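Local coordinates for putative D-tyrosyl-tRNA(Tyr) deacylase 2 (Leishmania major, PDB 1TC5), which probably hydrolyses D-tyrosyl-tRNA(Tyr) to D-tyrosine and free tRNA(Tyr), and may thereby protect the cell against D-tyrosine, at residues Gln20-Val25 / Tyr31-Arg36; Gly37-Ile42 / Leu180-Glu185; Ile70-Ser75 / Asn81-Leu86; Ile96-Ser101 / Asn176-Arg181. One frame throughout, in Å; residues are numbered along the deposited sequence.

Contact 1. Residues Gln20-Val25 / Tyr31-Arg36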
# COMPACT_ATOMS: atom_id res chain seq x y z
N GLN A 20 1.92 -3.54 -13.05
CA GLN A 20 1.05 -4.69 -13.26
C GLN A 20 0.32 -5.05 -11.95
O GLN A 20 0.88 -4.94 -10.87
CB GLN A 20 1.84 -5.94 -13.68
CG GLN A 20 2.66 -5.85 -14.97
CD GLN A 20 1.82 -5.94 -16.23
OE1 GLN A 20 1.54 -7.04 -16.74
NE2 GLN A 20 1.41 -4.78 -16.73
N GLY A 21 -0.92 -5.50 -12.07
CA GLY A 21 -1.64 -6.07 -10.94
C GLY A 21 -2.48 -7.29 -11.28
O GLY A 21 -3.00 -7.41 -12.38
N HIS A 22 -2.57 -8.19 -10.30
CA HIS A 22 -3.47 -9.34 -10.29
C HIS A 22 -4.27 -9.34 -8.98
O HIS A 22 -3.69 -9.34 -7.90
CB HIS A 22 -2.72 -10.69 -10.40
CG HIS A 22 -1.63 -10.68 -11.41
ND1 HIS A 22 -1.88 -10.87 -12.76
CD2 HIS A 22 -0.29 -10.50 -11.29
CE1 HIS A 22 -0.73 -10.79 -13.42
NE2 HIS A 22 0.24 -10.57 -12.56
N LEU A 23 -5.59 -9.34 -9.09
CA LEU A 23 -6.47 -9.30 -7.94
C LEU A 23 -7.41 -10.52 -7.93
O LEU A 23 -8.10 -10.78 -8.89
CB LEU A 23 -7.26 -7.97 -7.91
CG LEU A 23 -8.19 -7.75 -6.71
CD1 LEU A 23 -7.43 -7.71 -5.43
CD2 LEU A 23 -9.02 -6.47 -6.88
N LEU A 24 -7.41 -11.24 -6.83
CA LEU A 24 -8.25 -12.40 -6.62
C LEU A 24 -9.69 -11.96 -6.37
O LEU A 24 -9.97 -11.14 -5.47
CB LEU A 24 -7.74 -13.19 -5.42
CG LEU A 24 -8.39 -14.52 -5.09
CD1 LEU A 24 -7.96 -15.61 -6.08
CD2 LEU A 24 -8.03 -14.91 -3.68
N VAL A 25 -10.62 -12.50 -7.16
CA VAL A 25 -12.01 -12.06 -7.12
C VAL A 25 -13.02 -13.10 -6.62
O VAL A 25 -14.15 -12.74 -6.33
CB VAL A 25 -12.48 -11.54 -8.50
CG1 VAL A 25 -11.70 -10.27 -8.86
CG2 VAL A 25 -12.34 -12.62 -9.57
N TYR A 31 -8.04 -14.70 -10.81
CA TYR A 31 -7.46 -13.37 -10.75
C TYR A 31 -7.84 -12.57 -11.98
O TYR A 31 -7.83 -13.09 -13.09
CB TYR A 31 -5.94 -13.46 -10.68
CG TYR A 31 -5.43 -14.08 -9.41
CD1 TYR A 31 -5.33 -15.47 -9.28
CD2 TYR A 31 -5.01 -13.28 -8.35
CE1 TYR A 31 -4.86 -16.05 -8.10
CE2 TYR A 31 -4.53 -13.84 -7.17
CZ TYR A 31 -4.46 -15.24 -7.06
OH TYR A 31 -3.99 -15.79 -5.89
N VAL A 32 -8.15 -11.30 -11.75
CA VAL A 32 -8.34 -10.33 -12.83
C VAL A 32 -7.13 -9.39 -12.88
O VAL A 32 -6.48 -9.10 -11.84
CB VAL A 32 -9.65 -9.53 -12.65
CG1 VAL A 32 -10.83 -10.46 -12.72
CG2 VAL A 32 -9.69 -8.79 -11.31
N ARG A 33 -6.83 -8.92 -14.08
CA ARG A 33 -5.58 -8.25 -14.33
C ARG A 33 -5.73 -6.79 -14.71
O ARG A 33 -6.71 -6.39 -15.39
CB ARG A 33 -4.86 -8.98 -15.46
CG ARG A 33 -4.44 -10.39 -15.07
CD ARG A 33 -3.43 -10.95 -16.04
NE ARG A 33 -2.20 -10.16 -15.98
CZ ARG A 33 -1.12 -10.37 -16.72
NH1 ARG A 33 -1.09 -11.36 -17.60
NH2 ARG A 33 -0.07 -9.59 -16.57
N ALA A 34 -4.75 -6.01 -14.29
CA ALA A 34 -4.55 -4.66 -14.77
C ALA A 34 -3.10 -4.43 -15.19
O ALA A 34 -2.17 -5.03 -14.64
CB ALA A 34 -4.94 -3.64 -13.70
N GLY A 35 -2.91 -3.53 -16.16
CA GLY A 35 -1.58 -3.07 -16.53
C GLY A 35 -1.23 -1.77 -15.83
O GLY A 35 -1.63 -1.52 -14.69
N ARG A 36 -0.49 -0.92 -16.54
CA ARG A 36 0.05 0.28 -15.95
C ARG A 36 -1.04 1.26 -15.60
O ARG A 36 -1.98 1.48 -16.36
CB ARG A 36 1.06 0.95 -16.85
CG ARG A 36 1.79 2.11 -16.16
CD ARG A 36 3.10 2.46 -16.83
NE ARG A 36 2.84 3.25 -18.01
CZ ARG A 36 3.20 2.95 -19.27
NH1 ARG A 36 3.84 1.84 -19.60
NH2 ARG A 36 2.89 3.80 -20.21
O HOH W 1 -1.33 -7.63 -14.54
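Val25 and Val32 make the tightest spot, with Val25 CG1 pressed to 3.5 Å from Val32 CG2 while the two side chains cross at about a right angle. Leu23 shares this face of the strands, its CB 4.3 Å from Val32 CG2, and packs with Ala34 against strand 93-98 through Leu95 and Asp93. Gly21 pairs with Ala34 and Leu23 with Val32 through reciprocal N-H to O bonds, all four at 2.9 Å and nearly straight. This is a two-stranded antiparallel beta hairpin; strand 180-184 pairs along the other edge of 20-24 to complete a three-stranded sheet. The other face, carrying His22, Leu24, Tyr31 and Arg33, takes in a water and has the partly exposed Tyr31 at its margin. Leu24 CD1 sits over one face of the Tyr31 ring, 3.8 Å from its centroid, as a CH-pi contact, and Arg181 covers the opposite face as a cation-pi partner. Arg33 runs alongside His22 in the same direction until a bend at chi3 (64°) brings the guanidinium against the imidazole edge, with Arg33 NE 3.0 Å from His22 CE1 and the two planes 43° apart. The water lies at the guanidinium edge, accepting from Arg33 NE and donating to Gly21 O and Ala34 O. Lys158 O and Gly161 O take up Arg33 NH1 and NH2, and Gln20 NE2 donates to Ile163 O.

Contact 2. Residues Gly37-Ile42 / Leu180-Glu185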
# COMPACT_ATOMS: atom_id res chain seq x y z
N GLY A 37 -0.90 1.86 -14.44
CA GLY A 37 -1.85 2.87 -13.99
C GLY A 37 -1.74 3.08 -12.50
O GLY A 37 -0.63 3.24 -11.98
N VAL A 38 -2.88 3.10 -11.82
CA VAL A 38 -2.92 3.34 -10.37
C VAL A 38 -3.74 2.27 -9.64
O VAL A 38 -4.85 1.91 -10.07
CB VAL A 38 -3.51 4.72 -10.09
CG1 VAL A 38 -3.72 4.93 -8.58
CG2 VAL A 38 -2.62 5.81 -10.71
N MET A 39 -3.17 1.76 -8.55
CA MET A 39 -3.88 0.89 -7.61
C MET A 39 -4.39 1.71 -6.43
O MET A 39 -3.61 2.39 -5.74
CB MET A 39 -2.99 -0.24 -7.11
CG MET A 39 -3.74 -1.23 -6.20
SD MET A 39 -2.90 -2.75 -5.84
CE MET A 39 -1.62 -2.09 -4.74
N VAL A 40 -5.70 1.62 -6.21
CA VAL A 40 -6.42 2.41 -5.23
C VAL A 40 -6.91 1.47 -4.15
O VAL A 40 -7.64 0.53 -4.46
CB VAL A 40 -7.66 3.07 -5.90
CG1 VAL A 40 -8.49 3.88 -4.90
CG2 VAL A 40 -7.25 3.95 -7.08
N TYR A 41 -6.49 1.70 -2.90
CA TYR A 41 -7.12 1.12 -1.72
C TYR A 41 -8.11 2.12 -1.12
O TYR A 41 -7.78 3.27 -0.91
CB TYR A 41 -6.07 0.79 -0.66
CG TYR A 41 -5.05 -0.29 -0.93
CD1 TYR A 41 -5.08 -1.08 -2.06
CD2 TYR A 41 -4.01 -0.54 -0.01
CE1 TYR A 41 -4.12 -2.08 -2.29
CE2 TYR A 41 -3.06 -1.52 -0.22
CZ TYR A 41 -3.12 -2.30 -1.36
OH TYR A 41 -2.17 -3.29 -1.59
N ILE A 42 -9.33 1.69 -0.80
CA ILE A 42 -10.36 2.61 -0.36
C ILE A 42 -11.11 2.15 0.90
O ILE A 42 -11.48 0.99 1.05
CB ILE A 42 -11.35 2.89 -1.55
CG1 ILE A 42 -12.36 3.99 -1.21
CG2 ILE A 42 -12.04 1.61 -2.03
CD1 ILE A 42 -12.96 4.60 -2.48
N LEU A 180 -3.59 -10.63 -3.78
CA LEU A 180 -2.95 -9.61 -4.61
C LEU A 180 -1.55 -10.02 -5.08
O LEU A 180 -0.75 -10.53 -4.30
CB LEU A 180 -2.85 -8.30 -3.82
CG LEU A 180 -2.21 -7.11 -4.55
CD1 LEU A 180 -3.06 -6.65 -5.74
CD2 LEU A 180 -1.97 -5.96 -3.58
N ARG A 181 -1.27 -9.76 -6.36
CA ARG A 181 0.09 -9.67 -6.84
C ARG A 181 0.26 -8.30 -7.50
O ARG A 181 -0.54 -7.91 -8.36
CB ARG A 181 0.40 -10.80 -7.84
CG ARG A 181 0.07 -12.22 -7.32
CD ARG A 181 0.57 -13.36 -8.21
NE ARG A 181 -0.42 -14.43 -8.38
CZ ARG A 181 -0.87 -14.90 -9.55
NH1 ARG A 181 -0.44 -14.42 -10.72
NH2 ARG A 181 -1.77 -15.87 -9.56
N PHE A 182 1.28 -7.57 -7.08
CA PHE A 182 1.45 -6.17 -7.45
C PHE A 182 2.91 -5.92 -7.86
O PHE A 182 3.82 -6.32 -7.14
CB PHE A 182 1.08 -5.30 -6.27
CG PHE A 182 1.24 -3.85 -6.52
CD1 PHE A 182 0.39 -3.19 -7.42
CD2 PHE A 182 2.22 -3.11 -5.84
CE1 PHE A 182 0.52 -1.82 -7.63
CE2 PHE A 182 2.35 -1.74 -6.06
CZ PHE A 182 1.49 -1.10 -6.96
N GLU A 183 3.11 -5.30 -9.03
CA GLU A 183 4.44 -4.90 -9.50
C GLU A 183 4.44 -3.40 -9.76
O GLU A 183 3.51 -2.86 -10.38
CB GLU A 183 4.84 -5.62 -10.82
CG GLU A 183 4.95 -7.14 -10.73
CD GLU A 183 4.90 -7.86 -12.09
OE1 GLU A 183 5.36 -7.30 -13.13
OE2 GLU A 183 4.41 -9.00 -12.11
N SER A 184 5.51 -2.74 -9.34
CA SER A 184 5.64 -1.32 -9.45
C SER A 184 7.09 -0.96 -9.70
O SER A 184 7.98 -1.57 -9.13
CB SER A 184 5.11 -0.67 -8.17
OG SER A 184 5.38 0.70 -8.11
N GLU A 185 7.30 0.07 -10.52
CA GLU A 185 8.63 0.67 -10.68
C GLU A 185 8.93 1.67 -9.54
O GLU A 185 9.98 2.29 -9.53
CB GLU A 185 8.70 1.39 -12.04
CG GLU A 185 8.47 0.50 -13.26
CD GLU A 185 9.60 -0.49 -13.47
OE1 GLU A 185 10.73 -0.04 -13.73
OE2 GLU A 185 9.38 -1.71 -13.34
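A Met-aromatic contact joins the two main sheets of the fold here: strand 37-42 of the five-stranded mixed sheet faces strand 180-184 of the three-stranded antiparallel one, their axes 9.8 Å apart and inclined at 135°. No hydrogen bond spans the gap; side chains fill it. Met39 stretches out from its strand and then bends at the thioether (chi3 72°), which swings the methyl over the Phe182 ring. Met39 CE rides 3.6 Å from the centroid of that ring, over the face but displaced toward the rim, while Met39 SD stands obliquely at 4.4 Å from the same centroid. Phe182 comes from the opposite direction, its ring carried from its own strand toward Met39. Leu180 meets Met39 tip to tip, with Leu180 CD1 3.9 Å from Met39 SD. Its other methyl, Leu180 CD2, touches the edge of the Tyr41 ring, 3.3 Å from Tyr41 OH. That hydroxyl is hydrogen-bonded to Gln16 OE1 of the second subunit. Strand 180-184 itself pairs antiparallel with a strand of that subunit, so its sheet continues across the dimer interface. Within the chain, strands 10-18 and 93-98 flank 37-45, bringing Gln16 and Leu95 against Met39.

Contact 3. Residues Ile70-Ser75 / Asn81-Leu86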
# COMPACT_ATOMS: atom_id res chain seq x y z
N ILE A 70 -0.67 13.52 -9.87
CA ILE A 70 -0.02 12.82 -8.77
C ILE A 70 1.22 12.09 -9.25
O ILE A 70 2.30 12.34 -8.74
CB ILE A 70 -1.00 11.81 -8.11
CG1 ILE A 70 -2.25 12.54 -7.62
CG2 ILE A 70 -0.31 11.09 -6.94
CD1 ILE A 70 -3.46 11.60 -7.40
N PHE A 71 1.04 11.19 -10.22
CA PHE A 71 2.07 10.21 -10.61
C PHE A 71 2.88 10.59 -11.86
O PHE A 71 2.39 11.25 -12.77
CB PHE A 71 1.46 8.81 -10.78
CG PHE A 71 0.83 8.27 -9.50
CD1 PHE A 71 1.62 7.86 -8.46
CD2 PHE A 71 -0.55 8.25 -9.34
CE1 PHE A 71 1.05 7.43 -7.23
CE2 PHE A 71 -1.13 7.80 -8.16
CZ PHE A 71 -0.33 7.40 -7.10
N THR A 72 4.12 10.10 -11.88
CA THR A 72 5.15 10.46 -12.87
C THR A 72 5.51 9.30 -13.80
O THR A 72 6.37 9.44 -14.67
CB THR A 72 6.45 10.91 -12.14
OG1 THR A 72 6.87 9.89 -11.23
CG2 THR A 72 6.20 12.16 -11.23
N HIS A 73 4.82 8.17 -13.67
CA HIS A 73 5.19 6.96 -14.39
C HIS A 73 4.30 6.62 -15.60
O HIS A 73 4.54 5.64 -16.30
CB HIS A 73 5.12 5.83 -13.38
CG HIS A 73 3.74 5.31 -13.14
ND1 HIS A 73 3.22 5.16 -11.88
CD2 HIS A 73 2.77 4.90 -13.98
CE1 HIS A 73 2.01 4.64 -11.96
NE2 HIS A 73 1.72 4.46 -13.22
N PHE A 74 3.27 7.39 -15.85
CA PHE A 74 2.30 7.06 -16.92
C PHE A 74 2.87 7.11 -18.34
O PHE A 74 2.47 6.32 -19.21
CB PHE A 74 1.09 7.99 -16.89
CG PHE A 74 0.28 7.94 -15.63
CD1 PHE A 74 0.29 6.83 -14.79
CD2 PHE A 74 -0.54 9.01 -15.30
CE1 PHE A 74 -0.48 6.81 -13.67
CE2 PHE A 74 -1.30 8.99 -14.17
CZ PHE A 74 -1.27 7.91 -13.36
N SER A 75 3.80 8.04 -18.56
CA SER A 75 4.28 8.39 -19.89
C SER A 75 5.81 8.29 -20.01
O SER A 75 6.51 9.32 -20.12
CB SER A 75 3.85 9.84 -20.19
OG SER A 75 2.47 10.01 -19.98
N ASN A 81 9.71 14.16 -17.23
CA ASN A 81 8.59 13.60 -16.49
C ASN A 81 8.08 14.57 -15.43
O ASN A 81 8.85 15.08 -14.61
CB ASN A 81 8.94 12.22 -15.90
CG ASN A 81 8.74 11.08 -16.91
OD1 ASN A 81 8.76 11.28 -18.14
ND2 ASN A 81 8.53 9.89 -16.39
N GLN A 82 6.79 14.90 -15.52
CA GLN A 82 6.10 15.71 -14.52
C GLN A 82 4.94 14.86 -13.99
O GLN A 82 4.46 13.99 -14.70
CB GLN A 82 5.51 16.98 -15.14
CG GLN A 82 6.49 18.06 -15.60
CD GLN A 82 5.80 19.12 -16.43
OE1 GLN A 82 4.97 18.79 -17.27
NE2 GLN A 82 6.11 20.39 -16.19
N PRO A 83 4.46 15.14 -12.78
CA PRO A 83 3.21 14.52 -12.31
C PRO A 83 2.07 14.79 -13.33
O PRO A 83 2.00 15.85 -13.94
CB PRO A 83 2.97 15.18 -10.95
CG PRO A 83 4.32 15.67 -10.51
CD PRO A 83 5.05 16.05 -11.77
N GLN A 84 1.24 13.79 -13.53
CA GLN A 84 0.15 13.85 -14.50
C GLN A 84 -1.10 13.33 -13.82
O GLN A 84 -1.02 12.55 -12.87
CB GLN A 84 0.47 12.96 -15.71
CG GLN A 84 1.61 13.43 -16.60
CD GLN A 84 1.78 12.51 -17.84
OE1 GLN A 84 2.17 11.34 -17.71
NE2 GLN A 84 1.50 13.04 -19.02
N SER A 85 -2.24 13.80 -14.29
CA SER A 85 -3.51 13.28 -13.84
C SER A 85 -3.90 12.04 -14.64
O SER A 85 -3.50 11.86 -15.79
CB SER A 85 -4.61 14.33 -14.01
OG SER A 85 -4.79 14.63 -15.37
N LEU A 86 -4.68 11.18 -14.01
CA LEU A 86 -5.30 10.09 -14.73
C LEU A 86 -6.16 10.64 -15.85
O LEU A 86 -6.21 10.06 -16.92
CB LEU A 86 -6.16 9.24 -13.79
CG LEU A 86 -5.32 8.23 -13.02
CD1 LEU A 86 -6.02 7.86 -11.71
CD2 LEU A 86 -5.03 6.99 -13.92
O HOH W 2 -2.09 10.70 -11.16
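The Phe74 ring meets the segment 81-86 on several sides: Ser85 O lies at its edge, near the ring plane and 4.0 Å from Phe74 CE2, while Leu86 CD2 comes in obliquely, 3.9 Å from Phe74 CZ. Leu86 crosses the ring's side chain at about a right angle. The Gln84 side chain slides past Phe74 the opposite way, its amide plane turned 38° from the ring. Extended beyond CG, Gln84 carries its amide to Ser75, whose OG donates to Gln84 OE1 at 2.6 Å; the hydroxyl lies in the carbonyl plane, on a lone pair. Phe71 has one ring face covered by Ile70 CG2, directly over the centre, and meets the His190 ring at about 90°. The backbone bonds are bent: Gln84 N donates to Phe71 O at 2.9 Å, and Ile70 N reaches Gln84 O at a long 3.2 Å from above the carbonyl plane. A water also donates to Gln84 O and accepts weakly from Phe71 N. At the outer end Thr72 CG2 rests 4.0 Å from Pro83 CG. Both segments belong to the long connection between helix 55-67 and strand 93-98, folded back on itself, with Phe71, Phe74 and Leu86 turned onto Val38 of strand 37-45. The chemistry therefore divides: apolar side chains fasten the connection to the sheet, while the short bond from Ser75 OG to Gln84 OE1 ties its two arms together.

Contact 4. Residues Ile96-Ser101 / Asn176-Arg181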
# COMPACT_ATOMS: atom_id res chain seq x y z
N ILE A 96 -8.98 -1.08 -8.17
CA ILE A 96 -9.60 -0.59 -6.93
C ILE A 96 -9.76 -1.78 -6.01
O ILE A 96 -10.34 -2.81 -6.41
CB ILE A 96 -11.01 0.03 -7.21
CG1 ILE A 96 -10.91 1.15 -8.24
CG2 ILE A 96 -11.62 0.55 -5.94
CD1 ILE A 96 -12.23 1.55 -8.86
N VAL A 97 -9.22 -1.64 -4.80
CA VAL A 97 -9.33 -2.66 -3.78
C VAL A 97 -9.99 -2.08 -2.52
O VAL A 97 -9.49 -1.11 -1.94
CB VAL A 97 -7.93 -3.18 -3.43
CG1 VAL A 97 -8.02 -4.41 -2.56
CG2 VAL A 97 -7.15 -3.46 -4.72
N PRO A 98 -11.08 -2.70 -2.06
CA PRO A 98 -11.69 -2.26 -0.81
C PRO A 98 -10.77 -2.66 0.34
O PRO A 98 -10.37 -3.82 0.43
CB PRO A 98 -13.03 -3.03 -0.77
CG PRO A 98 -12.81 -4.26 -1.61
CD PRO A 98 -11.76 -3.88 -2.63
N GLN A 99 -10.40 -1.68 1.16
CA GLN A 99 -9.53 -1.89 2.31
C GLN A 99 -10.03 -1.07 3.47
O GLN A 99 -9.45 -0.05 3.80
CB GLN A 99 -8.10 -1.49 1.94
CG GLN A 99 -7.45 -2.43 0.95
CD GLN A 99 -6.98 -3.71 1.61
OE1 GLN A 99 -5.93 -3.71 2.25
NE2 GLN A 99 -7.78 -4.79 1.50
N ALA A 100 -11.11 -1.54 4.09
CA ALA A 100 -11.81 -0.84 5.15
C ALA A 100 -10.91 -0.67 6.37
O ALA A 100 -11.07 0.28 7.14
CB ALA A 100 -13.08 -1.59 5.51
N SER A 101 -9.94 -1.58 6.50
CA SER A 101 -9.00 -1.60 7.63
C SER A 101 -8.09 -0.36 7.73
O SER A 101 -7.45 -0.14 8.76
CB SER A 101 -8.13 -2.84 7.53
OG SER A 101 -7.58 -2.99 6.22
N ASN A 176 -14.84 -9.87 -0.06
CA ASN A 176 -13.93 -10.99 -0.30
C ASN A 176 -12.54 -10.70 0.26
O ASN A 176 -12.20 -9.57 0.60
CB ASN A 176 -13.83 -11.36 -1.81
CG ASN A 176 -14.94 -12.30 -2.26
OD1 ASN A 176 -15.97 -12.43 -1.60
ND2 ASN A 176 -14.73 -12.96 -3.41
N ARG A 177 -11.74 -11.76 0.36
CA ARG A 177 -10.32 -11.67 0.66
C ARG A 177 -9.60 -11.20 -0.60
O ARG A 177 -9.75 -11.79 -1.65
CB ARG A 177 -9.80 -13.04 1.10
CG ARG A 177 -8.30 -13.12 1.39
CD ARG A 177 -7.88 -14.41 2.10
NE ARG A 177 -8.16 -15.59 1.28
CZ ARG A 177 -7.49 -15.95 0.18
NH1 ARG A 177 -6.44 -15.25 -0.26
NH2 ARG A 177 -7.85 -17.03 -0.49
N GLN A 178 -8.83 -10.13 -0.47
CA GLN A 178 -8.25 -9.42 -1.62
C GLN A 178 -6.81 -9.92 -1.90
O GLN A 178 -5.80 -9.18 -1.77
CB GLN A 178 -8.28 -7.91 -1.37
CG GLN A 178 -9.65 -7.34 -0.97
CD GLN A 178 -10.70 -7.51 -2.06
OE1 GLN A 178 -10.42 -7.27 -3.25
NE2 GLN A 178 -11.88 -7.96 -1.66
N GLY A 179 -6.72 -11.19 -2.28
CA GLY A 179 -5.47 -11.75 -2.74
C GLY A 179 -4.88 -10.90 -3.86
O GLY A 179 -5.58 -10.50 -4.79
N LEU A 180 -3.59 -10.63 -3.78
CA LEU A 180 -2.95 -9.61 -4.61
C LEU A 180 -1.55 -10.02 -5.08
O LEU A 180 -0.75 -10.53 -4.30
CB LEU A 180 -2.85 -8.30 -3.82
CG LEU A 180 -2.21 -7.11 -4.55
CD1 LEU A 180 -3.06 -6.65 -5.74
CD2 LEU A 180 -1.97 -5.96 -3.58
N ARG A 181 -1.27 -9.76 -6.36
CA ARG A 181 0.09 -9.67 -6.84
C ARG A 181 0.26 -8.30 -7.50
O ARG A 181 -0.54 -7.91 -8.36
CB ARG A 181 0.40 -10.80 -7.84
CG ARG A 181 0.07 -12.22 -7.32
CD ARG A 181 0.57 -13.36 -8.21
NE ARG A 181 -0.42 -14.43 -8.38
CZ ARG A 181 -0.87 -14.90 -9.55
NH1 ARG A 181 -0.44 -14.42 -10.72
NH2 ARG A 181 -1.77 -15.87 -9.56
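Van der Waals contact carries everything that passes directly between the segments, and every close pair involves Gln178. Val97 CG1 lies 3.7 Å from Gln178 CB and equally close to CG of that residue, the two side chains sliding past each other in opposite directions. The Pro98 ring crosses the end of Gln178 at about a right angle and touches both amide heteroatoms: Pro98 CD is 3.7 Å from Gln178 OE1, and Pro98 CG 3.8 Å from Gln178 NE2. Gln99 NE2 makes a slighter touch on Gln178 CG at 4.0 Å.

Hydrogen bonds stay inside each segment or lead outward. Gln178 folds at chi2 (-63°), which returns its amide to its own segment, where NE2 donates to Asn176 O at 2.8 Å from above the carbonyl plane; Thr173 O is another acceptor for it. Gln178 is also the centre of an inverse gamma turn, closed by a weak bond from Gly179 N to Arg177 O, just before strand 180-184. Gln99 doubles back, and NE2 donates to Pro98 O at 3.0 Å, nearly in its own amide plane.

Contacts with the second subunit fix the far end. Gln99 OE1 is bonded to Thr189 OG1 of that subunit and Ser101 OG to its Thr189 O, while Phe188 of the same chain packs on both residues. The DTD active site lies at the dimer interface, and the strand end and 3-10 start at Pro98-Ser101 probably match by position the family's SQFTL motif, part of that site. Held at both ends of its amide, Gln99 has a defined rotation, and what meets that amide from 176-181 is apolar carbon, Gln178 CG.

In the fold
Contacts 1, 2 and 4 are buried near the middle of the chain, whereas contact 3 is only partly buried, its centre about 17 Å from the chain's centre. Strand 180-184 links the inner three: it pairs by backbone bonds with strand 20-24 of contact 1, supplies a segment to contact 2, and follows the turn used by contact 4. Contacts 2 and 4 face the neighbouring strands 37-45 and 93-98 and meet the second subunit most extensively; contact 3 touches it through Ile70. Within-sheet contact 1 is rich in backbone bonds, while sheet-to-sheet contact 2 and strand-end-to-turn contact 4 depend on side-chain packing. Contact 3, nested inside the loop closed by contact 2, mixes both and joins contact 1 through Arg36 and Phe74 O.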